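Local coordinates for protein possible thiamine biosynthesis enzyme (Candida albicans, PDB 2X7Q) that is of unknown function but has the periplasmic binding protein fold, and probably binds a small solute, perhaps in connection with thiamine biosynthesis, at residues Thr16-Tyr21 and Ser45-Lys50; Gly37-His42 and Lys220-Ala225; Leu158-Asn163 and Asn187-Gln192. The protein carries 1 engineered substitution. One frame throughout, in Å; residues are numbered along the deposited sequence.

Contact 1 (Thr16-Tyr21 and Ser45-Lys50)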
ATOM      1  N   THR A  16      15.134   4.429 -19.524  1.00 16.00           N
ATOM      2  CA  THR A  16      14.722   3.247 -18.775  1.00 16.37           C
ATOM      3  C   THR A  16      14.069   3.644 -17.457  1.00 15.85           C
ATOM      4  O   THR A  16      14.383   4.689 -16.887  1.00 15.03           O
ATOM      5  CB  THR A  16      15.915   2.318 -18.489  1.00 16.20           C
ATOM      6  OG1 THR A  16      16.565   1.981 -19.721  1.00 18.10           O
ATOM      7  CG2 THR A  16      15.446   1.043 -17.803  1.00 16.68           C
ATOM      8  N   LEU A  17      13.159   2.804 -16.977  1.00 15.53           N
ATOM      9  CA  LEU A  17      12.395   3.120 -15.781  1.00 14.77           C
ATOM     10  C   LEU A  17      12.392   1.951 -14.800  1.00 15.44           C
ATOM     11  O   LEU A  17      11.866   0.879 -15.102  1.00 15.35           O
ATOM     12  CB  LEU A  17      10.961   3.483 -16.166  1.00 15.64           C
ATOM     13  CG  LEU A  17      10.217   4.457 -15.258  1.00 15.08           C
ATOM     14  CD1 LEU A  17      10.920   5.802 -15.246  1.00 16.83           C
ATOM     15  CD2 LEU A  17       8.781   4.608 -15.728  1.00 15.95           C
ATOM     16  N   LYS A  18      12.984   2.163 -13.629  1.00 13.87           N
ATOM     17  CA  LYS A  18      13.002   1.144 -12.586  1.00 14.13           C
ATOM     18  C   LYS A  18      11.796   1.313 -11.665  1.00 12.62           C
ATOM     19  O   LYS A  18      11.697   2.296 -10.930  1.00 12.69           O
ATOM     20  CB  LYS A  18      14.300   1.220 -11.780  1.00 13.68           C
ATOM     21  CG  LYS A  18      15.557   1.029 -12.609  1.00 17.26           C
ATOM     22  CD  LYS A  18      16.802   0.962 -11.737  1.00 18.04           C
ATOM     23  CE  LYS A  18      16.789  -0.261 -10.839  0.87 18.16           C
ATOM     24  NZ  LYS A  18      17.994  -0.332  -9.968  0.71 18.28           N
ATOM     25  N   VAL A  19      10.881   0.351 -11.714  1.00 12.69           N
ATOM     26  CA  VAL A  19       9.642   0.437 -10.946  1.00 12.28           C
ATOM     27  C   VAL A  19       9.618  -0.557  -9.786  1.00 12.14           C
ATOM     28  O   VAL A  19       9.678  -1.771  -9.990  1.00 12.57           O
ATOM     29  CB  VAL A  19       8.414   0.199 -11.845  1.00 12.36           C
ATOM     30  CG1 VAL A  19       7.136   0.263 -11.028  1.00 12.83           C
ATOM     31  CG2 VAL A  19       8.380   1.211 -12.980  1.00 11.57           C
ATOM     32  N   ALA A  20       9.527  -0.031  -8.568  1.00 11.63           N
ATOM     33  CA  ALA A  20       9.450  -0.865  -7.373  1.00 11.82           C
ATOM     34  C   ALA A  20       8.000  -1.189  -7.037  1.00 11.24           C
ATOM     35  O   ALA A  20       7.162  -0.292  -6.969  1.00 11.13           O
ATOM     36  CB  ALA A  20      10.120  -0.181  -6.203  1.00 12.04           C
ATOM     37  N   TYR A  21       7.709  -2.471  -6.837  1.00 11.61           N
ATOM     38  CA  TYR A  21       6.353  -2.914  -6.525  1.00 12.48           C
ATOM     39  C   TYR A  21       6.352  -3.952  -5.406  1.00 12.43           C
ATOM     40  O   TYR A  21       7.392  -4.522  -5.070  1.00 12.67           O
ATOM     41  CB  TYR A  21       5.692  -3.508  -7.768  1.00 11.39           C
ATOM     42  CG  TYR A  21       6.187  -4.898  -8.110  1.00 12.77           C
ATOM     43  CD1 TYR A  21       5.470  -6.026  -7.727  1.00 13.62           C
ATOM     44  CD2 TYR A  21       7.369  -5.081  -8.812  1.00 13.08           C
ATOM     45  CE1 TYR A  21       5.917  -7.297  -8.039  1.00 14.13           C
ATOM     46  CE2 TYR A  21       7.824  -6.346  -9.128  1.00 14.42           C
ATOM     47  CZ  TYR A  21       7.096  -7.451  -8.739  1.00 15.61           C
ATOM     48  OH  TYR A  21       7.555  -8.709  -9.055  1.00 15.40           O
ATOM     49  N   SER A  45      10.949   0.800 -21.509  1.00 16.46           N
ATOM     50  CA  SER A  45      11.774  -0.304 -21.034  1.00 16.31           C
ATOM     51  C   SER A  45      11.738  -0.324 -19.512  1.00 16.62           C
ATOM     52  O   SER A  45      12.469   0.416 -18.853  1.00 15.34           O
ATOM     53  CB  SER A  45      13.211  -0.155 -21.538  1.00 17.48           C
ATOM     54  OG  SER A  45      13.798   1.058 -21.084  1.00 20.23           O
ATOM     55  N   ILE A  46      10.878  -1.172 -18.961  1.00 16.97           N
ATOM     56  CA  ILE A  46      10.638  -1.181 -17.526  1.00 16.18           C
ATOM     57  C   ILE A  46      11.382  -2.302 -16.811  1.00 15.48           C
ATOM     58  O   ILE A  46      11.236  -3.473 -17.158  1.00 16.62           O
ATOM     59  CB  ILE A  46       9.133  -1.301 -17.207  1.00 15.61           C
ATOM     60  CG1 ILE A  46       8.336  -0.256 -17.985  1.00 15.08           C
ATOM     61  CG2 ILE A  46       8.893  -1.163 -15.711  1.00 14.58           C
ATOM     62  CD1 ILE A  46       8.701   1.173 -17.651  1.00 15.05           C
ATOM     63  N   GLU A  47      12.180  -1.935 -15.813  1.00 15.61           N
ATOM     64  CA  GLU A  47      12.842  -2.914 -14.958  1.00 15.60           C
ATOM     65  C   GLU A  47      12.148  -2.963 -13.603  1.00 14.52           C
ATOM     66  O   GLU A  47      12.337  -2.078 -12.766  1.00 15.67           O
ATOM     67  CB  GLU A  47      14.319  -2.568 -14.778  1.00 15.52           C
ATOM     68  CG  GLU A  47      15.039  -3.467 -13.783  1.00 17.62           C
ATOM     69  CD  GLU A  47      16.487  -3.073 -13.574  0.51 19.16           C
ATOM     70  OE1 GLU A  47      17.060  -2.409 -14.464  0.45 19.48           O
ATOM     71  OE2 GLU A  47      17.054  -3.428 -12.519  0.54 20.46           O
ATOM     72  N   PHE A  48      11.341  -3.998 -13.393  1.00 14.26           N
ATOM     73  CA  PHE A  48      10.592  -4.137 -12.150  1.00 13.44           C
ATOM     74  C   PHE A  48      11.467  -4.613 -10.998  1.00 14.65           C
ATOM     75  O   PHE A  48      12.273  -5.532 -11.153  1.00 15.63           O
ATOM     76  CB  PHE A  48       9.404  -5.083 -12.336  1.00 15.40           C
ATOM     77  CG  PHE A  48       8.269  -4.484 -13.118  1.00 15.01           C
ATOM     78  CD1 PHE A  48       8.167  -4.680 -14.486  1.00 15.51           C
ATOM     79  CD2 PHE A  48       7.305  -3.717 -12.483  1.00 14.03           C
ATOM     80  CE1 PHE A  48       7.122  -4.128 -15.205  1.00 14.62           C
ATOM     81  CE2 PHE A  48       6.258  -3.162 -13.196  1.00 13.31           C
ATOM     82  CZ  PHE A  48       6.167  -3.367 -14.558  1.00 14.38           C
ATOM     83  N   VAL A  49      11.300  -3.977  -9.844  1.00 14.58           N
ATOM     84  CA  VAL A  49      12.030  -4.349  -8.638  1.00 14.72           C
ATOM     85  C   VAL A  49      11.065  -4.829  -7.559  1.00 14.21           C
ATOM     86  O   VAL A  49      10.307  -4.041  -6.996  1.00 13.97           O
ATOM     87  CB  VAL A  49      12.856  -3.168  -8.094  1.00 13.65           C
ATOM     88  CG1 VAL A  49      13.528  -3.545  -6.782  1.00 14.69           C
ATOM     89  CG2 VAL A  49      13.889  -2.723  -9.121  1.00 14.10           C
ATOM     90  N   LYS A  50      11.097  -6.127  -7.273  1.00 14.48           N
ATOM     91  CA  LYS A  50      10.211  -6.709  -6.273  1.00 15.27           C
ATOM     92  C   LYS A  50      10.619  -6.310  -4.855  1.00 13.68           C
ATOM     93  O   LYS A  50      11.780  -6.451  -4.468  1.00 14.33           O
ATOM     94  CB  LYS A  50      10.202  -8.234  -6.397  1.00 15.40           C
ATOM     95  CG  LYS A  50       9.213  -8.939  -5.481  1.00 16.22           C
ATOM     96  CD  LYS A  50       9.472 -10.436  -5.432  1.00 17.29           C
ATOM     97  CE  LYS A  50       9.420 -11.063  -6.816  1.00 19.59           C
ATOM     98  NZ  LYS A  50       9.684 -12.535  -6.758  1.00 22.71           N
TER
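V19 carries the middle of this pairing: its N-H goes to E47 O and its O takes the N-H of V49, the latter at 2.7 Å. The same alternation continues to L17, which bonds S45 O and E47 N, and to Y21 N, which reaches V49 O. The strands run parallel, their short axes 27° apart. On one face L17 CB meets I46 CD1 at 3.6 Å, and V19 CG2 meets I46 CG2 at 3.7 Å. Y21 has CG between the backbone N and the carbonyl carbon (chi1 76°), which brings its ring over strand 46-50, across K50 CA in an off-centre CH-pi contact. It also receives the edge of F48 on its face, an offset edge-to-face pair with planes at 83°. The other face includes K18 and E47, with K18 NZ 4.1 Å from E47 OE2, too far for a salt bridge; NZ bonds weakly to E66 O instead. T16 OG1 and S45 OG share a hydrogen bond of 3.2 Å. Joined through helices 28-35 and 38-41, the strands form a beta-alpha-beta unit of the 2-1-3-5-4 sheet, 46-50 outermost and 69-73 beyond 17-21; F222 of helix 216-235 covers L17, V19 and I46, and helix 55-63 covers A20.

Contact 2 (Gly37-His42 and Lys220-Ala225)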
ATOM      1  N   GLY A  37       2.392  -6.963 -23.280  1.00 14.14           N
ATOM      2  CA  GLY A  37       3.369  -6.105 -23.926  1.00 14.95           C
ATOM      3  C   GLY A  37       2.933  -4.660 -24.068  1.00 15.66           C
ATOM      4  O   GLY A  37       3.318  -3.983 -25.022  1.00 15.64           O
ATOM      5  N   TYR A  38       2.135  -4.182 -23.119  1.00 14.03           N
ATOM      6  CA  TYR A  38       1.675  -2.799 -23.145  1.00 14.50           C
ATOM      7  C   TYR A  38       2.825  -1.819 -22.920  1.00 14.58           C
ATOM      8  O   TYR A  38       2.832  -0.722 -23.478  1.00 14.80           O
ATOM      9  CB  TYR A  38       0.578  -2.567 -22.103  1.00 14.66           C
ATOM     10  CG  TYR A  38      -0.710  -3.302 -22.386  1.00 15.38           C
ATOM     11  CD1 TYR A  38      -1.328  -3.209 -23.625  1.00 15.96           C
ATOM     12  CD2 TYR A  38      -1.321  -4.073 -21.406  1.00 14.69           C
ATOM     13  CE1 TYR A  38      -2.509  -3.877 -23.886  1.00 17.27           C
ATOM     14  CE2 TYR A  38      -2.503  -4.743 -21.654  1.00 15.02           C
ATOM     15  CZ  TYR A  38      -3.093  -4.642 -22.897  1.00 16.15           C
ATOM     16  OH  TYR A  38      -4.272  -5.305 -23.154  1.00 17.43           O
ATOM     17  N   TYR A  39       3.792  -2.213 -22.099  1.00 12.60           N
ATOM     18  CA  TYR A  39       4.936  -1.357 -21.809  1.00 14.90           C
ATOM     19  C   TYR A  39       5.760  -1.087 -23.066  1.00 16.01           C
ATOM     20  O   TYR A  39       6.060   0.064 -23.383  1.00 15.53           O
ATOM     21  CB  TYR A  39       5.816  -1.975 -20.721  1.00 13.70           C
ATOM     22  CG  TYR A  39       5.102  -2.183 -19.402  1.00 14.09           C
ATOM     23  CD1 TYR A  39       4.953  -3.455 -18.866  1.00 14.10           C
ATOM     24  CD2 TYR A  39       4.573  -1.110 -18.700  1.00 12.81           C
ATOM     25  CE1 TYR A  39       4.304  -3.654 -17.663  1.00 12.32           C
ATOM     26  CE2 TYR A  39       3.918  -1.297 -17.496  1.00 12.88           C
ATOM     27  CZ  TYR A  39       3.788  -2.572 -16.983  1.00 12.47           C
ATOM     28  OH  TYR A  39       3.136  -2.760 -15.787  1.00 11.92           O
ATOM     29  N   LYS A  40       6.123  -2.148 -23.778  1.00 15.04           N
ATOM     30  CA  LYS A  40       6.887  -2.013 -25.014  1.00 17.25           C
ATOM     31  C   LYS A  40       6.105  -1.242 -26.075  1.00 17.15           C
ATOM     32  O   LYS A  40       6.682  -0.498 -26.863  1.00 17.59           O
ATOM     33  CB  LYS A  40       7.294  -3.390 -25.546  1.00 17.77           C
ATOM     34  CG  LYS A  40       8.542  -3.952 -24.896  1.00 19.59           C
ATOM     35  CD  LYS A  40       8.326  -5.366 -24.381  0.48 18.83           C
ATOM     36  CE  LYS A  40       9.608  -5.919 -23.769  0.69 19.97           C
ATOM     37  NZ  LYS A  40       9.399  -7.263 -23.162  0.77 20.69           N
ATOM     38  N   ALA A  41       4.787  -1.414 -26.074  1.00 17.13           N
ATOM     39  CA  ALA A  41       3.919  -0.723 -27.020  1.00 16.93           C
ATOM     40  C   ALA A  41       4.011   0.788 -26.842  1.00 17.97           C
ATOM     41  O   ALA A  41       3.799   1.547 -27.785  1.00 18.49           O
ATOM     42  CB  ALA A  41       2.485  -1.194 -26.863  1.00 16.45           C
ATOM     43  N   HIS A  42       4.323   1.216 -25.622  1.00 17.06           N
ATOM     44  CA  HIS A  42       4.464   2.634 -25.314  1.00 17.66           C
ATOM     45  C   HIS A  42       5.922   3.075 -25.394  1.00 18.36           C
ATOM     46  O   HIS A  42       6.293   4.117 -24.855  1.00 19.03           O
ATOM     47  CB  HIS A  42       3.893   2.943 -23.929  1.00 15.71           C
ATOM     48  CG  HIS A  42       2.399   3.042 -23.896  1.00 15.78           C
ATOM     49  ND1 HIS A  42       1.582   1.939 -23.776  1.00 16.37           N
ATOM     50  CD2 HIS A  42       1.577   4.115 -23.963  1.00 16.40           C
ATOM     51  CE1 HIS A  42       0.319   2.329 -23.773  1.00 16.41           C
ATOM     52  NE2 HIS A  42       0.289   3.643 -23.885  1.00 16.50           N
ATOM     53  N   LYS A 220       4.620   9.232 -17.698  1.00 14.81           N
ATOM     54  CA  LYS A 220       3.269   9.366 -18.240  1.00 14.11           C
ATOM     55  C   LYS A 220       2.870   8.118 -19.024  1.00 14.14           C
ATOM     56  O   LYS A 220       1.795   7.551 -18.811  1.00 13.02           O
ATOM     57  CB  LYS A 220       3.155  10.603 -19.138  1.00 15.33           C
ATOM     58  CG  LYS A 220       1.791  10.765 -19.812  1.00 16.48           C
ATOM     59  CD  LYS A 220       1.789  11.936 -20.787  1.00 19.74           C
ATOM     60  CE  LYS A 220       0.451  12.046 -21.520  1.00 22.25           C
ATOM     61  NZ  LYS A 220       0.125  10.786 -22.265  1.00 20.51           N
ATOM     62  N   ASN A 221       3.739   7.701 -19.940  1.00 13.84           N
ATOM     63  CA  ASN A 221       3.501   6.501 -20.736  1.00 13.66           C
ATOM     64  C   ASN A 221       3.350   5.254 -19.865  1.00 13.48           C
ATOM     65  O   ASN A 221       2.558   4.362 -20.169  1.00 12.79           O
ATOM     66  CB  ASN A 221       4.624   6.299 -21.759  1.00 14.36           C
ATOM     67  CG  ASN A 221       4.510   7.239 -22.940  1.00 15.04           C
ATOM     68  OD1 ASN A 221       3.701   7.026 -23.842  1.00 16.23           O
ATOM     69  ND2 ASN A 221       5.314   8.293 -22.934  1.00 16.61           N
ATOM     70  N   PHE A 222       4.124   5.193 -18.785  1.00 12.20           N
ATOM     71  CA  PHE A 222       4.024   4.085 -17.843  1.00 12.27           C
ATOM     72  C   PHE A 222       2.633   4.038 -17.224  1.00 11.86           C
ATOM     73  O   PHE A 222       2.020   2.976 -17.137  1.00 10.67           O
ATOM     74  CB  PHE A 222       5.084   4.209 -16.745  1.00 12.13           C
ATOM     75  CG  PHE A 222       4.902   3.236 -15.614  1.00 11.21           C
ATOM     76  CD1 PHE A 222       5.298   1.914 -15.746  1.00 11.53           C
ATOM     77  CD2 PHE A 222       4.338   3.645 -14.417  1.00 11.21           C
ATOM     78  CE1 PHE A 222       5.130   1.018 -14.704  1.00 11.51           C
ATOM     79  CE2 PHE A 222       4.168   2.754 -13.373  1.00 11.11           C
ATOM     80  CZ  PHE A 222       4.563   1.440 -13.517  1.00 11.80           C
ATOM     81  N   ILE A 223       2.141   5.195 -16.793  1.00 11.70           N
ATOM     82  CA  ILE A 223       0.810   5.290 -16.207  1.00 12.00           C
ATOM     83  C   ILE A 223      -0.257   4.873 -17.214  1.00 12.12           C
ATOM     84  O   ILE A 223      -1.202   4.164 -16.870  1.00 11.44           O
ATOM     85  CB  ILE A 223       0.514   6.716 -15.704  1.00 12.49           C
ATOM     86  CG1 ILE A 223       1.497   7.104 -14.596  1.00 13.34           C
ATOM     87  CG2 ILE A 223      -0.915   6.819 -15.205  1.00 12.48           C
ATOM     88  CD1 ILE A 223       1.258   8.484 -14.022  1.00 12.66           C
ATOM     89  N   ASP A 224      -0.098   5.312 -18.458  1.00 12.08           N
ATOM     90  CA  ASP A 224      -1.022   4.937 -19.523  1.00 13.17           C
ATOM     91  C   ASP A 224      -0.998   3.427 -19.751  1.00 13.04           C
ATOM     92  O   ASP A 224      -2.031   2.813 -20.002  1.00 13.27           O
ATOM     93  CB  ASP A 224      -0.686   5.675 -20.820  1.00 13.82           C
ATOM     94  CG  ASP A 224      -0.983   7.157 -20.739  1.00 16.27           C
ATOM     95  OD1 ASP A 224      -1.690   7.573 -19.800  1.00 17.47           O
ATOM     96  OD2 ASP A 224      -0.523   7.910 -21.622  1.00 16.94           O
ATOM     97  N   ALA A 225       0.187   2.832 -19.657  1.00 11.01           N
ATOM     98  CA  ALA A 225       0.335   1.390 -19.819  1.00 11.68           C
ATOM     99  C   ALA A 225      -0.357   0.661 -18.672  1.00 11.70           C
ATOM    100  O   ALA A 225      -0.986  -0.376 -18.874  1.00 10.65           O
ATOM    101  CB  ALA A 225       1.805   1.011 -19.882  1.00 11.99           C
TER
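With a chi1 of -79°, H42 sets its CG anti to its own carbonyl carbon and lays the imidazole against the backbone of helix 216-235, where N221 O and A225 N lie over one face of the ring, both offset toward its rim. The rotation is fixed from within the turn: H42 ND1 donates to Y38 O at 3.0 Å, nearly straight (169°) and in the plane of the ring. N221 OD1 comes to the ring's edge, also in plane, 3.6 Å from H42 CD2, and D224 CB lies 3.8 Å from H42 NE2. The N221 amide is held on its other branch by D217, whose backbone oxygen accepts from ND2.

This is a helix-to-helix junction within one lobe of the binding-protein fold. The short, weakly bonded helix 38-41 follows helix 28-35 directly, the first helix being closed by a Schellman motif at G37, whose positive phi lets the chain turn into the next. A small residue, A225, fills the approach: its CB is 3.7 Å from Y39 CD2 and 4.4 Å from Y38 CB.

Deeper in, Y39 and F222 run alongside each other and touch at their rims, with no stacking. Their planes are nearly parallel (11°) but stepped, and Y39 CE2 is 3.8 Å from F222 CE1. The phenol of Y39 is tethered at its far end by a hydrogen bond from OH to L30 O in helix 28-35, and F222 points into the sheet of that lobe.

Contact 3 (Leu158-Asn163 and Asn187-Gln192)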
ATOM      1  N   LEU A 158       5.511 -12.266  12.922  1.00 11.99           N
ATOM      2  CA  LEU A 158       4.311 -11.689  13.516  1.00 12.24           C
ATOM      3  C   LEU A 158       3.363 -12.779  14.003  1.00 12.42           C
ATOM      4  O   LEU A 158       2.773 -12.664  15.074  1.00 10.59           O
ATOM      5  CB  LEU A 158       3.600 -10.778  12.514  1.00 11.23           C
ATOM      6  CG  LEU A 158       4.284  -9.446  12.200  1.00 11.78           C
ATOM      7  CD1 LEU A 158       3.639  -8.774  10.999  1.00 12.06           C
ATOM      8  CD2 LEU A 158       4.257  -8.525  13.412  1.00 11.12           C
ATOM      9  N   ARG A 159       3.227 -13.840  13.214  1.00 11.33           N
ATOM     10  CA  ARG A 159       2.367 -14.960  13.580  1.00 11.53           C
ATOM     11  C   ARG A 159       2.955 -15.742  14.750  1.00 11.68           C
ATOM     12  O   ARG A 159       2.236 -16.139  15.662  1.00 12.66           O
ATOM     13  CB  ARG A 159       2.146 -15.888  12.383  1.00 11.95           C
ATOM     14  CG  ARG A 159       1.493 -15.221  11.184  1.00 12.53           C
ATOM     15  CD  ARG A 159       0.978 -16.253  10.194  1.00 12.81           C
ATOM     16  NE  ARG A 159       2.015 -17.200   9.795  1.00 13.21           N
ATOM     17  CZ  ARG A 159       2.815 -17.034   8.746  1.00 13.39           C
ATOM     18  NH1 ARG A 159       2.698 -15.955   7.987  1.00 12.53           N
ATOM     19  NH2 ARG A 159       3.730 -17.946   8.454  1.00 12.70           N
ATOM     20  N   ASP A 160       4.265 -15.962  14.716  1.00 12.36           N
ATOM     21  CA  ASP A 160       4.946 -16.671  15.794  1.00 13.78           C
ATOM     22  C   ASP A 160       4.889 -15.864  17.090  1.00 12.81           C
ATOM     23  O   ASP A 160       4.773 -16.424  18.179  1.00 13.58           O
ATOM     24  CB  ASP A 160       6.401 -16.958  15.419  1.00 13.46           C
ATOM     25  CG  ASP A 160       6.524 -17.969  14.299  1.00 15.37           C
ATOM     26  OD1 ASP A 160       5.502 -18.588  13.935  1.00 14.52           O
ATOM     27  OD2 ASP A 160       7.647 -18.153  13.783  1.00 15.58           O
ATOM     28  N   SER A 161       4.965 -14.544  16.963  1.00 13.03           N
ATOM     29  CA  SER A 161       4.943 -13.658  18.123  1.00 12.82           C
ATOM     30  C   SER A 161       3.631 -13.747  18.895  1.00 12.96           C
ATOM     31  O   SER A 161       3.632 -13.934  20.110  1.00 12.23           O
ATOM     32  CB  SER A 161       5.194 -12.217  17.690  1.00 12.93           C
ATOM     33  OG  SER A 161       5.116 -11.337  18.792  1.00 13.33           O
ATOM     34  N   VAL A 162       2.516 -13.614  18.183  1.00 11.83           N
ATOM     35  CA  VAL A 162       1.202 -13.672  18.813  1.00 11.25           C
ATOM     36  C   VAL A 162       0.906 -15.069  19.346  1.00 11.85           C
ATOM     37  O   VAL A 162       0.011 -15.253  20.171  1.00 10.89           O
ATOM     38  CB  VAL A 162       0.085 -13.231  17.850  1.00 10.57           C
ATOM     39  CG1 VAL A 162       0.208 -11.747  17.538  1.00 10.82           C
ATOM     40  CG2 VAL A 162       0.122 -14.058  16.575  1.00 10.81           C
ATOM     41  N   ASN A 163       1.662 -16.051  18.867  1.00 11.67           N
ATOM     42  CA  ASN A 163       1.553 -17.414  19.369  1.00 12.36           C
ATOM     43  C   ASN A 163       2.564 -17.676  20.480  1.00 13.28           C
ATOM     44  O   ASN A 163       2.689 -18.798  20.969  1.00 12.48           O
ATOM     45  CB  ASN A 163       1.730 -18.426  18.234  1.00 12.34           C
ATOM     46  CG  ASN A 163       0.470 -18.602  17.413  1.00 11.99           C
ATOM     47  OD1 ASN A 163      -0.608 -18.842  17.955  1.00 11.13           O
ATOM     48  ND2 ASN A 163       0.599 -18.487  16.098  1.00 12.00           N
ATOM     49  N   ASN A 187      -6.308 -22.506   8.510  1.00 15.71           N
ATOM     50  CA  ASN A 187      -5.504 -23.583   9.081  1.00 15.93           C
ATOM     51  C   ASN A 187      -5.332 -23.404  10.588  1.00 16.45           C
ATOM     52  O   ASN A 187      -4.594 -24.147  11.234  1.00 16.49           O
ATOM     53  CB  ASN A 187      -4.147 -23.706   8.379  1.00 15.94           C
ATOM     54  CG  ASN A 187      -3.270 -22.485   8.574  1.00 16.55           C
ATOM     55  OD1 ASN A 187      -3.582 -21.597   9.366  1.00 15.65           O
ATOM     56  ND2 ASN A 187      -2.160 -22.441   7.852  1.00 16.89           N
ATOM     57  N   HIS A 188      -6.012 -22.397  11.129  1.00 16.34           N
ATOM     58  CA  HIS A 188      -6.088 -22.177  12.569  1.00 15.74           C
ATOM     59  C   HIS A 188      -4.739 -21.905  13.231  1.00 16.03           C
ATOM     60  O   HIS A 188      -4.558 -22.185  14.414  1.00 15.44           O
ATOM     61  CB  HIS A 188      -6.786 -23.360  13.251  1.00 17.50           C
ATOM     62  CG  HIS A 188      -8.161 -23.633  12.724  1.00 18.53           C
ATOM     63  ND1 HIS A 188      -9.272 -22.933  13.142  1.00 20.60           N
ATOM     64  CD2 HIS A 188      -8.604 -24.533  11.813  1.00 19.32           C
ATOM     65  CE1 HIS A 188     -10.340 -23.390  12.513  1.00 19.58           C
ATOM     66  NE2 HIS A 188      -9.963 -24.360  11.702  1.00 20.02           N
ATOM     67  N   GLU A 189      -3.798 -21.353  12.470  1.00 14.06           N
ATOM     68  CA  GLU A 189      -2.516 -20.947  13.037  1.00 14.23           C
ATOM     69  C   GLU A 189      -2.687 -19.661  13.834  1.00 12.64           C
ATOM     70  O   GLU A 189      -2.123 -19.507  14.919  1.00 13.07           O
ATOM     71  CB  GLU A 189      -1.463 -20.758  11.944  1.00 14.20           C
ATOM     72  CG  GLU A 189      -0.119 -20.266  12.464  1.00 14.00           C
ATOM     73  CD  GLU A 189       0.950 -20.225  11.389  1.00 14.89           C
ATOM     74  OE1 GLU A 189       0.818 -20.963  10.391  1.00 15.69           O
ATOM     75  OE2 GLU A 189       1.932 -19.471  11.551  1.00 16.11           O
ATOM     76  N   ILE A 190      -3.475 -18.742  13.287  1.00 11.93           N
ATOM     77  CA  ILE A 190      -3.809 -17.505  13.981  1.00 11.55           C
ATOM     78  C   ILE A 190      -5.322 -17.360  14.117  1.00 12.09           C
ATOM     79  O   ILE A 190      -6.082 -18.233  13.692  1.00 11.83           O
ATOM     80  CB  ILE A 190      -3.229 -16.270  13.269  1.00 11.90           C
ATOM     81  CG1 ILE A 190      -3.677 -16.232  11.808  1.00 11.60           C
ATOM     82  CG2 ILE A 190      -1.712 -16.264  13.364  1.00 11.70           C
ATOM     83  CD1 ILE A 190      -3.113 -15.064  11.027  1.00 11.92           C
ATOM     84  N   LYS A 191      -5.757 -16.253  14.710  1.00 12.02           N
ATOM     85  CA  LYS A 191      -7.167 -16.060  15.026  1.00 10.73           C
ATOM     86  C   LYS A 191      -7.579 -14.598  14.904  1.00 10.49           C
ATOM     87  O   LYS A 191      -6.999 -13.725  15.548  1.00  9.61           O
ATOM     88  CB  LYS A 191      -7.452 -16.575  16.436  1.00 12.55           C
ATOM     89  CG  LYS A 191      -8.835 -16.263  16.963  0.73 13.14           C
ATOM     90  CD  LYS A 191      -9.033 -16.915  18.323  0.62 14.30           C
ATOM     91  CE  LYS A 191      -7.812 -16.714  19.208  0.06 14.55           C
ATOM     92  NZ  LYS A 191      -7.918 -17.444  20.497  1.00 18.70           N
ATOM     93  N   GLN A 192      -8.585 -14.338  14.073  1.00 10.47           N
ATOM     94  CA  GLN A 192      -9.063 -12.978  13.853  1.00  9.67           C
ATOM     95  C   GLN A 192      -9.934 -12.499  15.007  1.00 11.61           C
ATOM     96  O   GLN A 192     -10.804 -13.228  15.484  1.00 10.88           O
ATOM     97  CB  GLN A 192      -9.846 -12.884  12.542  1.00 10.76           C
ATOM     98  CG  GLN A 192     -10.485 -11.525  12.301  1.00  9.99           C
ATOM     99  CD  GLN A 192     -11.303 -11.483  11.028  1.00 11.74           C
ATOM    100  OE1 GLN A 192     -12.453 -11.044  11.031  1.00 12.39           O
ATOM    101  NE2 GLN A 192     -10.713 -11.937   9.932  1.00 10.83           N
TER
HETATM  102  O   HOH W   1       2.779 -18.997  14.188  1.00 15.13           O
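R159 and E189 form the charged link between helix 155-162 and the turn that leads into strand 190-197. R159 NE donates to E189 OE2 at 2.9 Å and 166°. The carboxylate oxygen lies in the guanidinium plane, at its edge, yet NE meets OE2 from above the carboxylate plane; the two flat groups are turned 76° apart. An extended E189 chain, its CG anti to the backbone N at a chi1 of 177°, carries OE2 across to the arginine. Outside the pair, Y184 and F155 make cation-pi contacts with R159, which probably help to stabilise its positive charge.

Neutral hydrogen bonds centre on N163, just past the helix. Its ND2 donates to E189 O at 3.1 Å, from above the carbonyl plane, and more weakly back to R159 O. The other branch of this amide, OD1, accepts from S107 N, and this would fix which way round the group lies.

One water knits the two sets together. It donates to D160 OD1 and to E189 OE2, each at 2.8 Å, and accepts from N163 ND2. With D160 OD1 and E189 OE2 only 4.4 Å apart, the water and R159 probably ease the repulsion between two acids.

Apolar contact is slight: I190 CG2 lies 4.0 Å from R159 CB and 4.3 Å from V162 CG2.

E189 is itself positioned by an Asx turn, N187 OD1 accepting from E189 N, that spans H188, where helix 178-186 is closed by a Schellman motif. The contact thus joins a helix end to a helix-to-strand turn at the margin of the second five-stranded sheet, within the second of the two alpha/beta lobes of the periplasmic binding protein fold.

From the N terminus, strand 17-21 pairs with 46-50 once the chain has passed through helices 28-35 and 38-41, and contact 1 closes this first short loop. The 37-42 half of contact 2 falls within that loop but waits for helix 216-235, so the two contacts cross. They also touch: F222 reaches V19 and L17, and Y39 meets F48 and I46, joining sheet and helices in one lobe. Contact 3 opens and closes entirely between the two halves of contact 2, far across the molecule, with centres about 41 Å apart. It ties helix 155-162 to strand 190-197, an edge of the other sheet, before the chain returns to the first.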